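Local structure of IclR transcriptional regulator (Thermotoga maritima, 1MKM) at residues K130-L133 and Y134-A137; E177-K180 and I181-R184; R222-E226 and E227-E231; V235-E238 and K239-E242. The protein probably binds DNA through a winged helix-turn-helix domain and regulates transcription as an IclR-family repressor, carrying a zinc site in its C-terminal domain. One frame throughout, in Å; residues are numbered along the deposited sequence.

Interaction 1: residues K130-L133 and Y134-A137; sequences KVDL and YSTA
Tyr134 OH meets a water that links it back to Asp132, and the same phenol oxygen also has a weak hydrogen bond with the backbone O of Lys161. The water lies 2.8 Å from Tyr134 OH, at the edge of the ring and in its plane. It donates to Asp132 OD1, a weak bond of 3.0 Å, so that the two side chains are joined at their ends through solvent rather than directly. Nearer the backbone they touch as carbon on carbon. Asp132 and Tyr134 run side by side and point the same way, with CE1 of Tyr134 3.5 Å from CB of Asp132, and the carboxylate plane is turned 39° from that of the ring. The tyrosine ring is brought back alongside Asp132 because its CG sits between the backbone N and the carbonyl carbon (chi1 66°). Ser135 completes the small cluster: its OG is 3.7 Å from Asp132 CB, while its polar partner is Asn193, through a weak bond. Asp132 OD2 has a long, weak ion pair with Lys163. Leu133 turns the other way, its side chain packing on Ile102 of strand 98-105 and on Tyr154 of helix 148-157. Thr136 takes the N-cap position of helix 137-143, though its side chain makes no capping bond. That side chain comes within about 3 Å of a bound zinc ion and about 5 Å of the side chains of Asp189 and Cys199. This is a turn from strand 130-132, outermost in the sheet of this chain, into helix 137-143, bordering the zinc site of the IclR C-terminal, GAF-like domain.

Interaction 2: residues E177-K180 and I181-R184; sequences ELEK and IRKR
Glu177 and Leu178 both meet Ile181 one turn further along the helix, and each crosses it at a slant. From Glu177 it is the carboxylate that arrives: OE1 lies 3.4 Å from Ile181 CD1, the acid chain being bent at chi2 (-77°), which brings its end close to the isoleucine. The other oxygen, OE2, forms a salt bridge with Lys140, which gives this buried acid a charged partner. The side chain of Leu178 takes part through one methyl, CD2, 4.0 Å from Ile181 CD1. On another side of the helix Glu179 and Arg182 also pass at a slant. Here the flat groups are nearly perpendicular, 80° apart, and Glu179 OE2 sits 4.0 Å from Arg182 NH1, well out of the guanidinium plane. No N-H points at it, which leaves an attraction of charges rather than a salt bridge. The extended Arg182 chain runs over Glu179, with its CG 3.1 Å from Leu178 O, and its buried NE finds no partner in the model. Arg184 behaves differently. Its chain bends at chi3 (-58°) and curls back toward Lys180, whose CB meets the guanidinium at its edge, in plane, 3.3 Å from NH1; the same arginine makes a cation-pi contact with Tyr186. Beneath these side chains runs the usual backbone ladder, including Lys183 N to Glu179 O at 2.7 Å. Leu178 and Ile181 face helix 137-143, and Leu178 and Arg182 reach helix 148-157, whereas Glu179, Lys180 and Lys183 are exposed: helix 171-184 is an amphipathic helix packed within the C-terminal domain.

Interaction 3: residues R222-E226 and E227-E231; sequences RKFTE and EKIEE
Thr225 places OG1 between its backbone N and carbonyl carbon (chi1 55°), which turns the hydroxyl oxygen toward the first turn of the helix, where it accepts from Lys228 N. That bond is 3.0 Å long and bent to 153° at the hydrogen. The threonine and lysine side chains cross at a slant, Lys228 CB lying 3.2 Å from the same Thr225 OG1. Glu227 adopts a comparable first torsion (chi1 37°) and then bends at chi2, so its carboxylate folds back over the start of the helix with OE2 3.3 Å from Thr225 CB. The negative charge thus sits by the amino end of helix 226-246, where the helix dipole would probably favour it. Thr225 is a classical N-cap residue, entered from an inverse gamma turn centred on Phe224. Its backbone serves as well as its side chain: Ile229 N donates to Thr225 O at 2.7 Å, a nearly straight bond. One residue on, Glu230 N reaches Glu226 O at 3.1 Å. The apolar side of the turn is formed by Phe224 and Ile229, which approach through Phe224 CB and Ile229 CG1 at 4.2 Å, CG1 lying near the plane of the ring at its edge. The phenylalanine is buried against Met198 and Val200 of strand 197-205 and meets Tyr232 edge-to-face. Lys223 sends its amino group away from the helix, to Gln119 and Glu97.

Interaction 4: residues V235-E238 and K239-E242; sequences VLKE and KAEE
Ala240 packs its CB into the groove between successive backbone carbonyls, 3.3 Å from Leu236 O and 3.4 Å from Lys237 O, and this is the close-fitting side of the contact. Its amide donates to Leu236 O at 2.8 Å. Together with Leu236, whose side chain is buried on Val200, Val202, Val215 and Ile217, the alanine sets this face of helix 226-246 against the sheet. Lys239 is intermediate: its amide bonds to Val235 O, and its CG, anti to the carbonyl carbon (chi1 -64°), rides 3.5 Å from Val235 O; beyond it the chain bends at chi2, touching His87, Ile91 and Arg94. The contact loosens toward solvent, where Lys237, Glu238 and Glu241 are exposed. The side chain of Lys237, which also touches Val202, comes no nearer than 4.2 Å, from its CD to Ala240 CB. Glu241 and Glu242 meet the preceding turn mainly through their CB atoms, and the amide bond from Glu242 N to Glu238 O, at 3.3 Å, is weak. Neighbouring opposite charges do not pair here, for Glu238 OE2 remains 4.5 Å from Lys239 NZ. Each has a salt bridge elsewhere: Glu238 with Arg94, and Lys239 with Asp90 of helix 79-93. The chemistry therefore implies two kinds of attachment, apolar contact with the sheet on one side and ionic bonds to the region of helix 79-93 on another, while the helix itself is held by its amides.

All four contacts are local, lie within the GAF-like C-terminal region and follow one another along the chain. Interactions 3 and 4 share helix 226-246, the first at its capped start and the second further along, with centres 17 Å apart. Interactions 1 and 2 are joined indirectly through helix 137-143, which begins at the turn of interaction 1 and is touched by side chains of the helix of interaction 2; their nearest atoms are about 6 Å apart. The zinc ion relates the set by distance: it is about 3 Å from the side chain of Thr136, and about 8, 9 and 11 Å from those of Phe224, Leu236 and Ile181, so interaction 1 borders the site most closely.

Interaction 1: residues K130-L133 and Y134-A137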
loop_
_atom_site.group_PDB
_atom_site.type_symbol
_atom_site.label_atom_id
_atom_site.label_comp_id
_atom_site.label_asym_id
_atom_site.label_seq_id
_atom_site.Cartn_x
_atom_site.Cartn_y
_atom_site.Cartn_z
ATOM N N LYS B 130 -5.259 -22.059 21.040
ATOM C CA LYS B 130 -4.908 -23.053 22.066
ATOM C C LYS B 130 -3.903 -24.081 21.565
ATOM O O LYS B 130 -3.893 -24.418 20.380
ATOM C CB LYS B 130 -6.173 -23.780 22.543
ATOM C CG LYS B 130 -7.271 -22.856 23.030
ATOM C CD LYS B 130 -6.955 -22.283 24.397
ATOM C CE LYS B 130 -7.610 -23.104 25.482
ATOM N NZ LYS B 130 -9.084 -23.198 25.247
ATOM N N VAL B 131 -3.059 -24.581 22.458
ATOM C CA VAL B 131 -2.072 -25.577 22.048
ATOM C C VAL B 131 -2.018 -26.823 22.904
ATOM O O VAL B 131 -2.049 -26.752 24.142
ATOM C CB VAL B 131 -0.634 -25.008 21.984
ATOM C CG1 VAL B 131 -0.569 -23.909 20.958
ATOM C CG2 VAL B 131 -0.217 -24.496 23.311
ATOM N N ASP B 132 -1.936 -27.960 22.213
ATOM C CA ASP B 132 -1.849 -29.259 22.854
ATOM C C ASP B 132 -0.522 -29.274 23.589
ATOM O O ASP B 132 0.519 -29.022 22.984
ATOM C CB ASP B 132 -1.876 -30.363 21.801
ATOM C CG ASP B 132 -3.130 -30.330 20.964
ATOM O OD1 ASP B 132 -4.235 -30.335 21.550
ATOM O OD2 ASP B 132 -3.015 -30.301 19.720
ATOM N N LEU B 133 -0.561 -29.555 24.887
ATOM C CA LEU B 133 0.645 -29.579 25.699
ATOM C C LEU B 133 1.526 -30.806 25.490
ATOM O O LEU B 133 2.548 -30.951 26.158
ATOM C CB LEU B 133 0.283 -29.471 27.180
ATOM C CG LEU B 133 -0.044 -28.086 27.748
ATOM C CD1 LEU B 133 -0.454 -28.201 29.213
ATOM C CD2 LEU B 133 1.180 -27.182 27.629
ATOM N N TYR B 134 1.157 -31.680 24.561
ATOM C CA TYR B 134 1.956 -32.874 24.344
ATOM C C TYR B 134 2.668 -32.937 23.002
ATOM O O TYR B 134 3.804 -33.419 22.935
ATOM C CB TYR B 134 1.098 -34.128 24.514
ATOM C CG TYR B 134 0.016 -34.289 23.466
ATOM C CD1 TYR B 134 -1.211 -33.635 23.585
ATOM C CD2 TYR B 134 0.227 -35.091 22.345
ATOM C CE1 TYR B 134 -2.199 -33.781 22.615
ATOM C CE2 TYR B 134 -0.747 -35.235 21.373
ATOM C CZ TYR B 134 -1.955 -34.580 21.511
ATOM O OH TYR B 134 -2.906 -34.715 20.524
ATOM N N SER B 135 2.019 -32.471 21.934
ATOM C CA SER B 135 2.635 -32.514 20.605
ATOM C C SER B 135 3.485 -31.286 20.293
ATOM O O SER B 135 4.022 -31.162 19.195
ATOM C CB SER B 135 1.570 -32.676 19.516
ATOM O OG SER B 135 0.737 -31.533 19.442
ATOM N N THR B 136 3.614 -30.390 21.262
ATOM C CA THR B 136 4.392 -29.177 21.070
ATOM C C THR B 136 5.556 -29.086 22.077
ATOM O O THR B 136 5.450 -29.573 23.203
ATOM C CB THR B 136 3.468 -27.941 21.186
ATOM O OG1 THR B 136 4.150 -26.781 20.703
ATOM C CG2 THR B 136 3.061 -27.712 22.623
ATOM N N ALA B 137 6.666 -28.469 21.665
ATOM C CA ALA B 137 7.846 -28.333 22.528
ATOM C C ALA B 137 7.594 -27.522 23.798
ATOM O O ALA B 137 7.843 -27.993 24.913
ATOM C CB ALA B 137 8.998 -27.719 21.751
HETATM O O HOH W 1 -5.139 -33.031 20.649
#

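Interaction 2: residues E177-K180 and I181-R184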
loop_
_atom_site.group_PDB
_atom_site.type_symbol
_atom_site.label_atom_id
_atom_site.label_comp_id
_atom_site.label_asym_id
_atom_site.label_seq_id
_atom_site.Cartn_x
_atom_site.Cartn_y
_atom_site.Cartn_z
ATOM N N GLU B 177 9.809 -39.686 27.624
ATOM C CA GLU B 177 10.083 -38.514 26.802
ATOM C C GLU B 177 10.205 -37.290 27.702
ATOM O O GLU B 177 11.207 -36.570 27.658
ATOM C CB GLU B 177 8.943 -38.317 25.802
ATOM C CG GLU B 177 9.386 -37.927 24.408
ATOM C CD GLU B 177 9.776 -36.471 24.296
ATOM O OE1 GLU B 177 10.634 -36.011 25.084
ATOM O OE2 GLU B 177 9.220 -35.789 23.407
ATOM N N LEU B 178 9.190 -37.076 28.534
ATOM C CA LEU B 178 9.179 -35.943 29.453
ATOM C C LEU B 178 10.404 -35.904 30.357
ATOM O O LEU B 178 10.955 -34.835 30.630
ATOM C CB LEU B 178 7.914 -35.961 30.324
ATOM C CG LEU B 178 6.549 -35.759 29.655
ATOM C CD1 LEU B 178 5.467 -35.647 30.717
ATOM C CD2 LEU B 178 6.573 -34.500 28.813
ATOM N N GLU B 179 10.837 -37.070 30.825
ATOM C CA GLU B 179 11.991 -37.131 31.709
ATOM C C GLU B 179 13.251 -36.702 30.967
ATOM O O GLU B 179 14.090 -35.978 31.513
ATOM C CB GLU B 179 12.148 -38.544 32.272
ATOM C CG GLU B 179 12.816 -38.574 33.634
ATOM C CD GLU B 179 12.604 -39.890 34.348
ATOM O OE1 GLU B 179 13.069 -40.928 33.831
ATOM O OE2 GLU B 179 11.965 -39.886 35.423
ATOM N N LYS B 180 13.381 -37.148 29.720
ATOM C CA LYS B 180 14.529 -36.776 28.902
ATOM C C LYS B 180 14.574 -35.254 28.931
ATOM O O LYS B 180 15.635 -34.640 29.048
ATOM C CB LYS B 180 14.332 -37.224 27.452
ATOM C CG LYS B 180 13.673 -38.575 27.260
ATOM C CD LYS B 180 13.675 -38.931 25.778
ATOM C CE LYS B 180 12.759 -40.093 25.444
ATOM N NZ LYS B 180 12.697 -40.285 23.967
ATOM N N ILE B 181 13.394 -34.659 28.819
ATOM C CA ILE B 181 13.258 -33.214 28.824
ATOM C C ILE B 181 13.729 -32.659 30.160
ATOM O O ILE B 181 14.447 -31.656 30.204
ATOM C CB ILE B 181 11.794 -32.814 28.551
ATOM C CG1 ILE B 181 11.382 -33.325 27.167
ATOM C CG2 ILE B 181 11.635 -31.308 28.626
ATOM C CD1 ILE B 181 9.901 -33.236 26.892
ATOM N N ARG B 182 13.339 -33.314 31.250
ATOM C CA ARG B 182 13.762 -32.870 32.573
ATOM C C ARG B 182 15.287 -32.921 32.568
ATOM O O ARG B 182 15.958 -32.055 33.138
ATOM C CB ARG B 182 13.214 -33.805 33.652
ATOM C CG ARG B 182 11.720 -34.074 33.541
ATOM C CD ARG B 182 11.237 -35.017 34.646
ATOM N NE ARG B 182 9.822 -35.354 34.503
ATOM C CZ ARG B 182 9.148 -36.123 35.350
ATOM N NH1 ARG B 182 9.761 -36.637 36.408
ATOM N NH2 ARG B 182 7.862 -36.380 35.141
ATOM N N LYS B 183 15.819 -33.946 31.904
ATOM C CA LYS B 183 17.260 -34.143 31.781
ATOM C C LYS B 183 17.915 -32.956 31.076
ATOM O O LYS B 183 18.582 -32.138 31.717
ATOM C CB LYS B 183 17.544 -35.442 31.011
ATOM C CG LYS B 183 18.980 -35.621 30.500
ATOM C CD LYS B 183 20.026 -35.464 31.605
ATOM C CE LYS B 183 21.355 -36.129 31.237
ATOM N NZ LYS B 183 21.930 -35.674 29.936
ATOM N N ARG B 184 17.718 -32.863 29.763
ATOM C CA ARG B 184 18.298 -31.777 28.982
ATOM C C ARG B 184 17.942 -30.421 29.575
ATOM O O ARG B 184 18.792 -29.528 29.673
ATOM C CB ARG B 184 17.813 -31.845 27.533
ATOM C CG ARG B 184 18.232 -33.106 26.793
ATOM C CD ARG B 184 17.980 -32.978 25.296
ATOM N NE ARG B 184 16.579 -32.702 24.997
ATOM C CZ ARG B 184 15.574 -33.503 25.331
ATOM N NH1 ARG B 184 15.814 -34.635 25.981
ATOM N NH2 ARG B 184 14.325 -33.174 25.018
#

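Interaction 3: residues R222-E226 and E227-E231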
loop_
_atom_site.group_PDB
_atom_site.type_symbol
_atom_site.label_atom_id
_atom_site.label_comp_id
_atom_site.label_asym_id
_atom_site.label_seq_id
_atom_site.Cartn_x
_atom_site.Cartn_y
_atom_site.Cartn_z
ATOM N N ARG B 222 14.257 -28.109 8.324
ATOM C CA ARG B 222 15.610 -28.007 7.782
ATOM C C ARG B 222 16.619 -27.333 8.713
ATOM O O ARG B 222 17.731 -27.821 8.889
ATOM C CB ARG B 222 15.603 -27.245 6.451
ATOM C CG ARG B 222 14.691 -27.807 5.386
ATOM C CD ARG B 222 15.021 -27.185 4.037
ATOM N NE ARG B 222 13.986 -27.423 3.036
ATOM C CZ ARG B 222 14.082 -27.047 1.764
ATOM N NH1 ARG B 222 15.170 -26.419 1.337
ATOM N NH2 ARG B 222 13.085 -27.285 0.917
ATOM N N LYS B 223 16.227 -26.213 9.308
ATOM C CA LYS B 223 17.116 -25.460 10.184
ATOM C C LYS B 223 17.575 -26.122 11.486
ATOM O O LYS B 223 18.710 -25.919 11.925
ATOM C CB LYS B 223 16.476 -24.107 10.515
ATOM C CG LYS B 223 16.424 -23.112 9.349
ATOM C CD LYS B 223 15.734 -21.819 9.773
ATOM C CE LYS B 223 15.540 -20.875 8.592
ATOM N NZ LYS B 223 14.783 -19.642 8.975
ATOM N N PHE B 224 16.709 -26.918 12.103
ATOM C CA PHE B 224 17.046 -27.538 13.377
ATOM C C PHE B 224 18.043 -28.695 13.332
ATOM O O PHE B 224 17.664 -29.871 13.312
ATOM C CB PHE B 224 15.753 -27.950 14.096
ATOM C CG PHE B 224 14.852 -26.781 14.427
ATOM C CD1 PHE B 224 14.194 -26.076 13.411
ATOM C CD2 PHE B 224 14.717 -26.336 15.743
ATOM C CE1 PHE B 224 13.429 -24.950 13.703
ATOM C CE2 PHE B 224 13.954 -25.213 16.039
ATOM C CZ PHE B 224 13.312 -24.519 15.017
ATOM N N THR B 225 19.329 -28.338 13.311
ATOM C CA THR B 225 20.419 -29.311 13.299
ATOM C C THR B 225 20.850 -29.498 14.748
ATOM O O THR B 225 20.418 -28.749 15.626
ATOM C CB THR B 225 21.654 -28.815 12.490
ATOM O OG1 THR B 225 22.079 -27.539 12.989
ATOM C CG2 THR B 225 21.337 -28.697 11.001
ATOM N N GLU B 226 21.699 -30.491 14.993
ATOM C CA GLU B 226 22.185 -30.779 16.341
ATOM C C GLU B 226 22.718 -29.497 16.984
ATOM O O GLU B 226 22.371 -29.164 18.123
ATOM C CB GLU B 226 23.319 -31.817 16.295
ATOM C CG GLU B 226 23.079 -33.037 15.392
ATOM C CD GLU B 226 22.065 -34.028 15.949
ATOM O OE1 GLU B 226 22.232 -34.469 17.107
ATOM O OE2 GLU B 226 21.110 -34.375 15.221
ATOM N N GLU B 227 23.576 -28.793 16.245
ATOM C CA GLU B 227 24.166 -27.546 16.719
ATOM C C GLU B 227 23.150 -26.419 16.775
ATOM O O GLU B 227 23.154 -25.627 17.714
ATOM C CB GLU B 227 25.339 -27.122 15.829
ATOM C CG GLU B 227 25.135 -27.418 14.357
ATOM C CD GLU B 227 25.521 -28.845 14.006
ATOM O OE1 GLU B 227 26.734 -29.146 14.020
ATOM O OE2 GLU B 227 24.620 -29.666 13.731
ATOM N N LYS B 228 22.286 -26.330 15.772
ATOM C CA LYS B 228 21.289 -25.274 15.781
ATOM C C LYS B 228 20.484 -25.473 17.058
ATOM O O LYS B 228 20.395 -24.570 17.890
ATOM C CB LYS B 228 20.395 -25.366 14.547
ATOM C CG LYS B 228 20.063 -24.014 13.921
ATOM C CD LYS B 228 21.325 -23.233 13.566
ATOM C CE LYS B 228 20.997 -21.974 12.773
ATOM N NZ LYS B 228 22.213 -21.200 12.398
ATOM N N ILE B 229 19.933 -26.671 17.229
ATOM C CA ILE B 229 19.164 -26.985 18.426
ATOM C C ILE B 229 19.879 -26.494 19.680
ATOM O O ILE B 229 19.299 -25.762 20.483
ATOM C CB ILE B 229 18.922 -28.502 18.552
ATOM C CG1 ILE B 229 17.807 -28.920 17.597
ATOM C CG2 ILE B 229 18.614 -28.865 19.992
ATOM C CD1 ILE B 229 17.516 -30.401 17.570
ATOM N N GLU B 230 21.134 -26.909 19.839
ATOM C CA GLU B 230 21.952 -26.511 20.985
ATOM C C GLU B 230 21.981 -24.995 21.140
ATOM O O GLU B 230 21.942 -24.472 22.256
ATOM C CB GLU B 230 23.386 -27.032 20.821
ATOM C CG GLU B 230 23.604 -28.458 21.314
ATOM C CD GLU B 230 23.692 -28.550 22.835
ATOM O OE1 GLU B 230 24.647 -27.985 23.412
ATOM O OE2 GLU B 230 22.811 -29.185 23.455
ATOM N N GLU B 231 22.043 -24.303 20.009
ATOM C CA GLU B 231 22.085 -22.847 19.987
ATOM C C GLU B 231 20.759 -22.224 20.404
ATOM O O GLU B 231 20.724 -21.272 21.190
ATOM C CB GLU B 231 22.454 -22.367 18.586
ATOM C CG GLU B 231 22.582 -20.869 18.463
ATOM C CD GLU B 231 23.346 -20.471 17.224
ATOM O OE1 GLU B 231 22.920 -20.854 16.113
ATOM O OE2 GLU B 231 24.377 -19.782 17.365
#

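Interaction 4: residues V235-E238 and K239-E242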
loop_
_atom_site.group_PDB
_atom_site.type_symbol
_atom_site.label_atom_id
_atom_site.label_comp_id
_atom_site.label_asym_id
_atom_site.label_seq_id
_atom_site.Cartn_x
_atom_site.Cartn_y
_atom_site.Cartn_z
ATOM N N VAL B 235 19.832 -19.843 23.941
ATOM C CA VAL B 235 19.249 -18.514 24.091
ATOM C C VAL B 235 17.911 -18.642 24.809
ATOM O O VAL B 235 17.528 -17.782 25.605
ATOM C CB VAL B 235 19.018 -17.833 22.719
ATOM C CG1 VAL B 235 18.595 -16.385 22.916
ATOM C CG2 VAL B 235 20.281 -17.901 21.885
ATOM N N LEU B 236 17.212 -19.733 24.526
ATOM C CA LEU B 236 15.913 -19.990 25.127
ATOM C C LEU B 236 16.047 -20.066 26.640
ATOM O O LEU B 236 15.415 -19.298 27.375
ATOM C CB LEU B 236 15.352 -21.306 24.578
ATOM C CG LEU B 236 13.869 -21.376 24.202
ATOM C CD1 LEU B 236 13.435 -20.108 23.482
ATOM C CD2 LEU B 236 13.649 -22.593 23.324
ATOM N N LYS B 237 16.884 -20.986 27.108
ATOM C CA LYS B 237 17.084 -21.152 28.540
ATOM C C LYS B 237 17.599 -19.876 29.181
ATOM O O LYS B 237 17.271 -19.580 30.326
ATOM C CB LYS B 237 18.055 -22.302 28.825
ATOM C CG LYS B 237 17.453 -23.406 29.686
ATOM C CD LYS B 237 16.858 -22.856 30.983
ATOM C CE LYS B 237 16.214 -23.968 31.804
ATOM N NZ LYS B 237 15.552 -23.483 33.056
ATOM N N GLU B 238 18.396 -19.115 28.440
ATOM C CA GLU B 238 18.938 -17.869 28.967
ATOM C C GLU B 238 17.823 -16.886 29.325
ATOM O O GLU B 238 17.829 -16.300 30.413
ATOM C CB GLU B 238 19.877 -17.210 27.954
ATOM C CG GLU B 238 20.475 -15.896 28.452
ATOM C CD GLU B 238 21.174 -15.105 27.357
ATOM O OE1 GLU B 238 21.995 -15.694 26.625
ATOM O OE2 GLU B 238 20.908 -13.889 27.233
ATOM N N LYS B 239 16.879 -16.697 28.402
ATOM C CA LYS B 239 15.766 -15.787 28.631
ATOM C C LYS B 239 14.833 -16.432 29.639
ATOM O O LYS B 239 14.302 -15.763 30.520
ATOM C CB LYS B 239 15.012 -15.506 27.322
ATOM C CG LYS B 239 15.837 -14.791 26.254
ATOM C CD LYS B 239 16.271 -13.404 26.722
ATOM C CE LYS B 239 17.038 -12.648 25.635
ATOM N NZ LYS B 239 17.447 -11.286 26.080
ATOM N N ALA B 240 14.635 -17.739 29.514
ATOM C CA ALA B 240 13.762 -18.438 30.448
ATOM C C ALA B 240 14.157 -18.082 31.881
ATOM O O ALA B 240 13.357 -17.533 32.652
ATOM C CB ALA B 240 13.862 -19.939 30.234
ATOM N N GLU B 241 15.401 -18.392 32.234
ATOM C CA GLU B 241 15.904 -18.111 33.568
ATOM C C GLU B 241 15.639 -16.665 33.986
ATOM O O GLU B 241 15.171 -16.409 35.096
ATOM C CB GLU B 241 17.405 -18.414 33.634
ATOM C CG GLU B 241 18.077 -17.896 34.889
ATOM C CD GLU B 241 19.500 -18.386 35.030
ATOM O OE1 GLU B 241 20.244 -18.334 34.022
ATOM O OE2 GLU B 241 19.869 -18.812 36.149
ATOM N N GLU B 242 15.927 -15.723 33.094
ATOM C CA GLU B 242 15.717 -14.307 33.398
ATOM C C GLU B 242 14.254 -13.979 33.669
ATOM O O GLU B 242 13.937 -13.264 34.626
ATOM C CB GLU B 242 16.224 -13.431 32.251
ATOM C CG GLU B 242 15.783 -11.977 32.346
ATOM C CD GLU B 242 16.426 -11.244 33.500
ATOM O OE1 GLU B 242 16.435 -11.788 34.620
ATOM O OE2 GLU B 242 16.921 -10.116 33.287
#